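Local coordinates for protein hyaluronoglucosaminidase (Apis mellifera, PDB 1FCQ) that probably hydrolyses hyaluronan as a glycosidase family 56 enzyme of bee venom, where it is a major allergen, at residues A[12-17]-A[37-42]; A[18-23]-A[44-49]. One frame throughout, in Å; residues are numbered along the deposited sequence.

How the contacts relate
Both contacts are partly buried and join the start of the barrel to the segment that runs toward strand 51-55, with their centres about 10 Å apart. Contact 1 is set against the barrel wall: strand 12-16 and residues 37-42 meet through backbone bonds, waters, aliphatic side chains and a tyrosine ring. Contact 2 lies just further along the chain on both sides, past the end of strand 12-16, and it relies on a carboxylate held by two side-chain donors and on a patch of phenylalanines reaching the surface. The two share polar links: W15 of contact 1 donates to T19 of contact 2, and Q40 donates to D44.

Contact 1: A[12-17]-A[37-42]; sequences NVYWNV and GILQNW
L39 lies beside Y14 where residues 37-42 run parallel to strand 12-16, and the two side chains point the same way. Its CB sits 3.4 Å from the carbonyl O of V13 and also borders CD2 of the Y14 ring. CG remains beside that carbonyl, because it stands next to its own backbone N (chi1 -61°). From there the chain continues extended (chi2 -179°) and carries CD1 over one face of the tyrosine ring, 4.0 Å from its centroid, in a CH-pi contact; the same methyl reaches CB of N12 at 3.7 Å.

I38 fills the other side of the backbone pairing. Its CG2 branch lies 3.4 Å from V13 O and 3.9 Å from W15 CB, whereas CG1 turns to the valine side chain of V13. V328 of helix 310-328 packs on both V13 and I38, and V32 touches the side chains of I38 and W15; the indole NE1 donates to T19 OG1.

Between the side chains of L39 and I38 runs the backbone pairing, in which L39 is held through both of its backbone polar atoms: its N donates to V13 O (2.7 Å) and its O accepts from W15 N (2.9 Å). Two waters continue the pattern where the backbones separate, one linking V13 N to G37 O, the other W15 O to N41 N. The result is a single parallel beta bridge on the edge of strand 12-16 that faces away from strand 297-301, an irregular segment laid alongside the first strand of the seven-stranded TIM barrel.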
loop_
_atom_site.group_PDB
_atom_site.type_symbol
_atom_site.label_atom_id
_atom_site.label_comp_id
_atom_site.label_asym_id
_atom_site.label_seq_id
_atom_site.Cartn_x
_atom_site.Cartn_y
_atom_site.Cartn_z
ATOM N N ASN A 12 -9.561 14.488 -3.852
ATOM C CA ASN A 12 -8.363 14.531 -4.674
ATOM C C ASN A 12 -7.999 13.181 -5.282
ATOM O O ASN A 12 -7.809 12.199 -4.566
ATOM C CB ASN A 12 -7.182 15.023 -3.822
ATOM C CG ASN A 12 -7.380 16.434 -3.297
ATOM O OD1 ASN A 12 -7.185 16.704 -2.110
ATOM N ND2 ASN A 12 -7.774 17.321 -4.197
ATOM N N VAL A 13 -7.922 13.142 -6.611
ATOM C CA VAL A 13 -7.529 11.905 -7.300
ATOM C C VAL A 13 -6.085 12.083 -7.765
ATOM O O VAL A 13 -5.744 13.065 -8.409
ATOM C CB VAL A 13 -8.432 11.539 -8.482
ATOM C CG1 VAL A 13 -8.024 10.212 -9.105
ATOM C CG2 VAL A 13 -9.882 11.465 -8.008
ATOM N N TYR A 14 -5.228 11.136 -7.380
ATOM C CA TYR A 14 -3.807 11.239 -7.718
ATOM C C TYR A 14 -3.309 10.280 -8.782
ATOM O O TYR A 14 -3.661 9.102 -8.787
ATOM C CB TYR A 14 -2.974 10.947 -6.448
ATOM C CG TYR A 14 -3.127 12.010 -5.388
ATOM C CD1 TYR A 14 -4.122 11.932 -4.428
ATOM C CD2 TYR A 14 -2.254 13.102 -5.382
ATOM C CE1 TYR A 14 -4.233 12.938 -3.469
ATOM C CE2 TYR A 14 -2.367 14.092 -4.428
ATOM C CZ TYR A 14 -3.355 13.986 -3.477
ATOM O OH TYR A 14 -3.486 14.979 -2.521
ATOM N N TRP A 15 -2.446 10.814 -9.667
ATOM C CA TRP A 15 -1.874 9.946 -10.701
ATOM C C TRP A 15 -0.614 9.272 -10.163
ATOM O O TRP A 15 0.371 9.964 -9.908
ATOM C CB TRP A 15 -1.500 10.796 -11.914
ATOM C CG TRP A 15 -1.163 10.049 -13.174
ATOM C CD1 TRP A 15 0.040 10.014 -13.813
ATOM C CD2 TRP A 15 -2.056 9.256 -13.974
ATOM N NE1 TRP A 15 -0.033 9.249 -14.952
ATOM C CE2 TRP A 15 -1.323 8.779 -15.070
ATOM C CE3 TRP A 15 -3.404 8.923 -13.865
ATOM C CZ2 TRP A 15 -1.893 7.975 -16.059
ATOM C CZ3 TRP A 15 -3.980 8.127 -14.845
ATOM C CH2 TRP A 15 -3.215 7.669 -15.918
ATOM N N ASN A 16 -0.644 7.948 -10.024
ATOM C CA ASN A 16 0.545 7.224 -9.554
ATOM C C ASN A 16 0.883 6.085 -10.523
ATOM O O ASN A 16 1.310 4.988 -10.197
ATOM C CB ASN A 16 0.367 6.727 -8.122
ATOM C CG ASN A 16 1.628 6.235 -7.443
ATOM O OD1 ASN A 16 1.581 5.275 -6.647
ATOM N ND2 ASN A 16 2.789 6.862 -7.692
ATOM N N VAL A 17 0.614 6.379 -11.801
ATOM C CA VAL A 17 0.915 5.428 -12.892
ATOM C C VAL A 17 2.247 5.895 -13.454
ATOM O O VAL A 17 2.407 7.106 -13.669
ATOM C CB VAL A 17 -0.187 5.492 -13.958
ATOM C CG1 VAL A 17 0.158 4.580 -15.136
ATOM C CG2 VAL A 17 -1.550 5.084 -13.430
ATOM N N GLY A 37 -8.937 16.067 -14.686
ATOM C CA GLY A 37 -8.929 16.689 -13.371
ATOM C C GLY A 37 -8.174 15.902 -12.313
ATOM O O GLY A 37 -8.406 16.097 -11.117
ATOM N N ILE A 38 -7.282 15.030 -12.770
ATOM C CA ILE A 38 -6.492 14.226 -11.825
ATOM C C ILE A 38 -5.243 15.010 -11.454
ATOM O O ILE A 38 -4.651 15.704 -12.291
ATOM C CB ILE A 38 -6.112 12.894 -12.494
ATOM C CG1 ILE A 38 -7.382 12.087 -12.785
ATOM C CG2 ILE A 38 -5.143 12.101 -11.622
ATOM C CD1 ILE A 38 -7.176 11.005 -13.846
ATOM N N LEU A 39 -4.882 14.948 -10.164
ATOM C CA LEU A 39 -3.668 15.626 -9.709
ATOM C C LEU A 39 -2.459 14.881 -10.260
ATOM O O LEU A 39 -2.343 13.645 -10.150
ATOM C CB LEU A 39 -3.609 15.674 -8.180
ATOM C CG LEU A 39 -4.775 16.433 -7.526
ATOM C CD1 LEU A 39 -4.593 16.421 -6.009
ATOM C CD2 LEU A 39 -4.885 17.856 -8.036
ATOM N N GLN A 40 -1.560 15.626 -10.886
ATOM C CA GLN A 40 -0.422 15.091 -11.600
ATOM C C GLN A 40 0.855 15.850 -11.246
ATOM O O GLN A 40 0.898 17.087 -11.241
ATOM C CB GLN A 40 -0.690 15.218 -13.110
ATOM C CG GLN A 40 0.326 14.597 -14.044
ATOM C CD GLN A 40 -0.179 14.590 -15.480
ATOM O OE1 GLN A 40 -0.976 15.450 -15.887
ATOM N NE2 GLN A 40 0.277 13.599 -16.234
ATOM N N ASN A 41 1.872 15.054 -10.918
ATOM C CA ASN A 41 3.185 15.625 -10.631
ATOM C C ASN A 41 3.676 16.472 -11.805
ATOM O O ASN A 41 3.368 16.155 -12.952
ATOM C CB ASN A 41 4.232 14.555 -10.367
ATOM C CG ASN A 41 4.069 13.873 -9.019
ATOM O OD1 ASN A 41 3.708 14.504 -8.033
ATOM N ND2 ASN A 41 4.378 12.597 -9.001
ATOM N N TRP A 42 4.378 17.544 -11.464
ATOM C CA TRP A 42 4.922 18.433 -12.503
ATOM C C TRP A 42 5.731 17.623 -13.505
ATOM O O TRP A 42 6.504 16.708 -13.198
ATOM C CB TRP A 42 5.752 19.510 -11.811
ATOM C CG TRP A 42 6.395 20.506 -12.737
ATOM C CD1 TRP A 42 5.779 21.528 -13.382
ATOM C CD2 TRP A 42 7.768 20.544 -13.127
ATOM N NE1 TRP A 42 6.691 22.210 -14.167
ATOM C CE2 TRP A 42 7.920 21.633 -14.008
ATOM C CE3 TRP A 42 8.891 19.770 -12.804
ATOM C CZ2 TRP A 42 9.153 21.952 -14.585
ATOM C CZ3 TRP A 42 10.108 20.084 -13.378
ATOM C CH2 TRP A 42 10.224 21.183 -14.245
HETATM O O HOH W 1 -8.656 15.405 -8.384
HETATM O O HOH W 2 1.539 12.260 -10.932
#

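Contact 2: A[18-23]-A[44-49]; sequences PTFMCH and DKFRGE
D44 and H23 meet through a nearly straight hydrogen bond, NE2 to OD2 at 2.6 Å (170°), in which the oxygen lies close to the imidazole plane. The histidine approaches OD2 on its anti side, 21° out of the carboxylate plane, and leaves the syn lone pair to the hydroxyl of T19, whose OG1 donates to the same oxygen at 2.7 Å. With Q40 NE2 bonded to OD1, both carboxylate oxygens have donors, which would favour the ionised form of this buried acid. The T19 hydroxyl is itself positioned by a second bond, accepted from W15 NE1. Residues 19-23 form a helical turn just past the first strand of the TIM barrel, at the C-terminal end of that strand, and C22 within it is tied to C313 of helix 310-328 by a disulfide. F46 supplies the apolar half of the contact. Its CB comes within 3.4 Å of F20 CD2, and the two rings meet obliquely, with planes at 41°. Further along the same side of the F46 ring, CE1 packs against P18 CB at 3.8 Å, while I53 and Y55 of strand 51-55 also touch its side chain.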
loop_
_atom_site.group_PDB
_atom_site.type_symbol
_atom_site.label_atom_id
_atom_site.label_comp_id
_atom_site.label_asym_id
_atom_site.label_seq_id
_atom_site.Cartn_x
_atom_site.Cartn_y
_atom_site.Cartn_z
ATOM N N PRO A 18 3.190 5.024 -13.767
ATOM C CA PRO A 18 4.516 5.416 -14.201
ATOM C C PRO A 18 4.618 5.746 -15.679
ATOM O O PRO A 18 5.490 5.227 -16.371
ATOM C CB PRO A 18 5.387 4.227 -13.822
ATOM C CG PRO A 18 4.465 3.069 -13.942
ATOM C CD PRO A 18 3.110 3.567 -13.492
ATOM N N THR A 19 3.796 6.696 -16.090
ATOM C CA THR A 19 3.781 7.149 -17.475
ATOM C C THR A 19 5.042 7.897 -17.831
ATOM O O THR A 19 5.312 8.095 -19.022
ATOM C CB THR A 19 2.512 7.965 -17.774
ATOM O OG1 THR A 19 2.256 8.892 -16.714
ATOM C CG2 THR A 19 1.320 7.013 -17.895
ATOM N N PHE A 20 5.950 8.219 -16.893
ATOM C CA PHE A 20 7.229 8.809 -17.258
ATOM C C PHE A 20 7.971 7.916 -18.249
ATOM O O PHE A 20 8.715 8.421 -19.094
ATOM C CB PHE A 20 8.092 9.063 -16.011
ATOM C CG PHE A 20 8.657 7.806 -15.411
ATOM C CD1 PHE A 20 9.908 7.344 -15.785
ATOM C CD2 PHE A 20 7.940 7.083 -14.470
ATOM C CE1 PHE A 20 10.422 6.179 -15.249
ATOM C CE2 PHE A 20 8.457 5.924 -13.923
ATOM C CZ PHE A 20 9.706 5.473 -14.309
ATOM N N MET A 21 7.760 6.606 -18.206
ATOM C CA MET A 21 8.378 5.629 -19.084
ATOM C C MET A 21 7.930 5.812 -20.532
ATOM O O MET A 21 8.584 5.262 -21.431
ATOM C CB MET A 21 8.014 4.197 -18.646
ATOM C CG MET A 21 8.208 3.987 -17.143
ATOM S SD MET A 21 7.526 2.409 -16.583
ATOM C CE MET A 21 8.623 1.332 -17.524
ATOM N N CYS A 22 6.858 6.533 -20.776
ATOM C CA CYS A 22 6.351 6.763 -22.126
ATOM C C CYS A 22 6.824 8.076 -22.722
ATOM O O CYS A 22 6.585 8.372 -23.908
ATOM C CB CYS A 22 4.816 6.799 -22.073
ATOM S SG CYS A 22 4.090 5.295 -21.378
ATOM N N HIS A 23 7.451 8.938 -21.912
ATOM C CA HIS A 23 7.883 10.235 -22.382
ATOM C C HIS A 23 8.919 10.116 -23.495
ATOM O O HIS A 23 8.854 10.949 -24.403
ATOM C CB HIS A 23 8.392 11.163 -21.279
ATOM C CG HIS A 23 7.432 11.395 -20.151
ATOM N ND1 HIS A 23 7.843 12.035 -18.993
ATOM C CD2 HIS A 23 6.140 11.044 -19.962
ATOM C CE1 HIS A 23 6.812 12.110 -18.161
ATOM N NE2 HIS A 23 5.775 11.505 -18.721
ATOM N N ASP A 44 4.764 15.332 -15.378
ATOM C CA ASP A 44 4.390 13.927 -15.315
ATOM C C ASP A 44 5.533 13.083 -14.768
ATOM O O ASP A 44 5.679 11.893 -15.078
ATOM C CB ASP A 44 3.894 13.376 -16.652
ATOM C CG ASP A 44 3.263 11.998 -16.557
ATOM O OD1 ASP A 44 2.493 11.734 -15.599
ATOM O OD2 ASP A 44 3.568 11.153 -17.423
ATOM N N LYS A 45 6.282 13.643 -13.811
ATOM C CA LYS A 45 7.359 12.890 -13.168
ATOM C C LYS A 45 6.732 11.827 -12.272
ATOM O O LYS A 45 5.624 12.031 -11.758
ATOM C CB LYS A 45 8.301 13.824 -12.406
ATOM C CG LYS A 45 9.276 14.538 -13.351
ATOM C CD LYS A 45 10.297 15.330 -12.543
ATOM C CE LYS A 45 11.349 15.978 -13.425
ATOM N NZ LYS A 45 12.302 16.789 -12.610
ATOM N N PHE A 46 7.437 10.720 -12.060
ATOM C CA PHE A 46 6.850 9.667 -11.217
ATOM C C PHE A 46 6.780 10.139 -9.758
ATOM O O PHE A 46 5.802 9.864 -9.069
ATOM C CB PHE A 46 7.626 8.352 -11.313
ATOM C CG PHE A 46 6.927 7.166 -10.697
ATOM C CD1 PHE A 46 5.593 6.893 -10.983
ATOM C CD2 PHE A 46 7.615 6.332 -9.835
ATOM C CE1 PHE A 46 4.954 5.804 -10.415
ATOM C CE2 PHE A 46 6.977 5.242 -9.267
ATOM C CZ PHE A 46 5.654 4.970 -9.553
ATOM N N ARG A 47 7.859 10.779 -9.316
ATOM C CA ARG A 47 7.894 11.270 -7.940
ATOM C C ARG A 47 7.969 12.793 -7.995
ATOM O O ARG A 47 8.919 13.291 -8.608
ATOM C CB ARG A 47 9.089 10.713 -7.169
ATOM C CG ARG A 47 9.007 9.200 -7.027
ATOM C CD ARG A 47 10.184 8.583 -6.278
ATOM N NE ARG A 47 9.898 7.152 -6.210
ATOM C CZ ARG A 47 10.191 6.272 -7.160
ATOM N NH1 ARG A 47 9.810 5.022 -6.949
ATOM N NH2 ARG A 47 10.865 6.666 -8.245
ATOM N N GLY A 48 7.014 13.461 -7.361
ATOM C CA GLY A 48 7.028 14.919 -7.427
ATOM C C GLY A 48 6.246 15.527 -6.281
ATOM O O GLY A 48 6.011 14.844 -5.285
ATOM N N GLU A 49 5.791 16.765 -6.452
ATOM C CA GLU A 49 5.101 17.459 -5.380
ATOM C C GLU A 49 3.730 16.925 -5.001
ATOM O O GLU A 49 3.302 17.211 -3.878
ATOM C CB GLU A 49 5.027 18.967 -5.653
ATOM C CG GLU A 49 4.030 19.402 -6.680
ATOM C CD GLU A 49 4.216 18.978 -8.122
ATOM O OE1 GLU A 49 5.268 18.467 -8.542
ATOM O OE2 GLU A 49 3.237 19.215 -8.862
HETATM O O HOH W 3 5.144 9.102 -14.173
#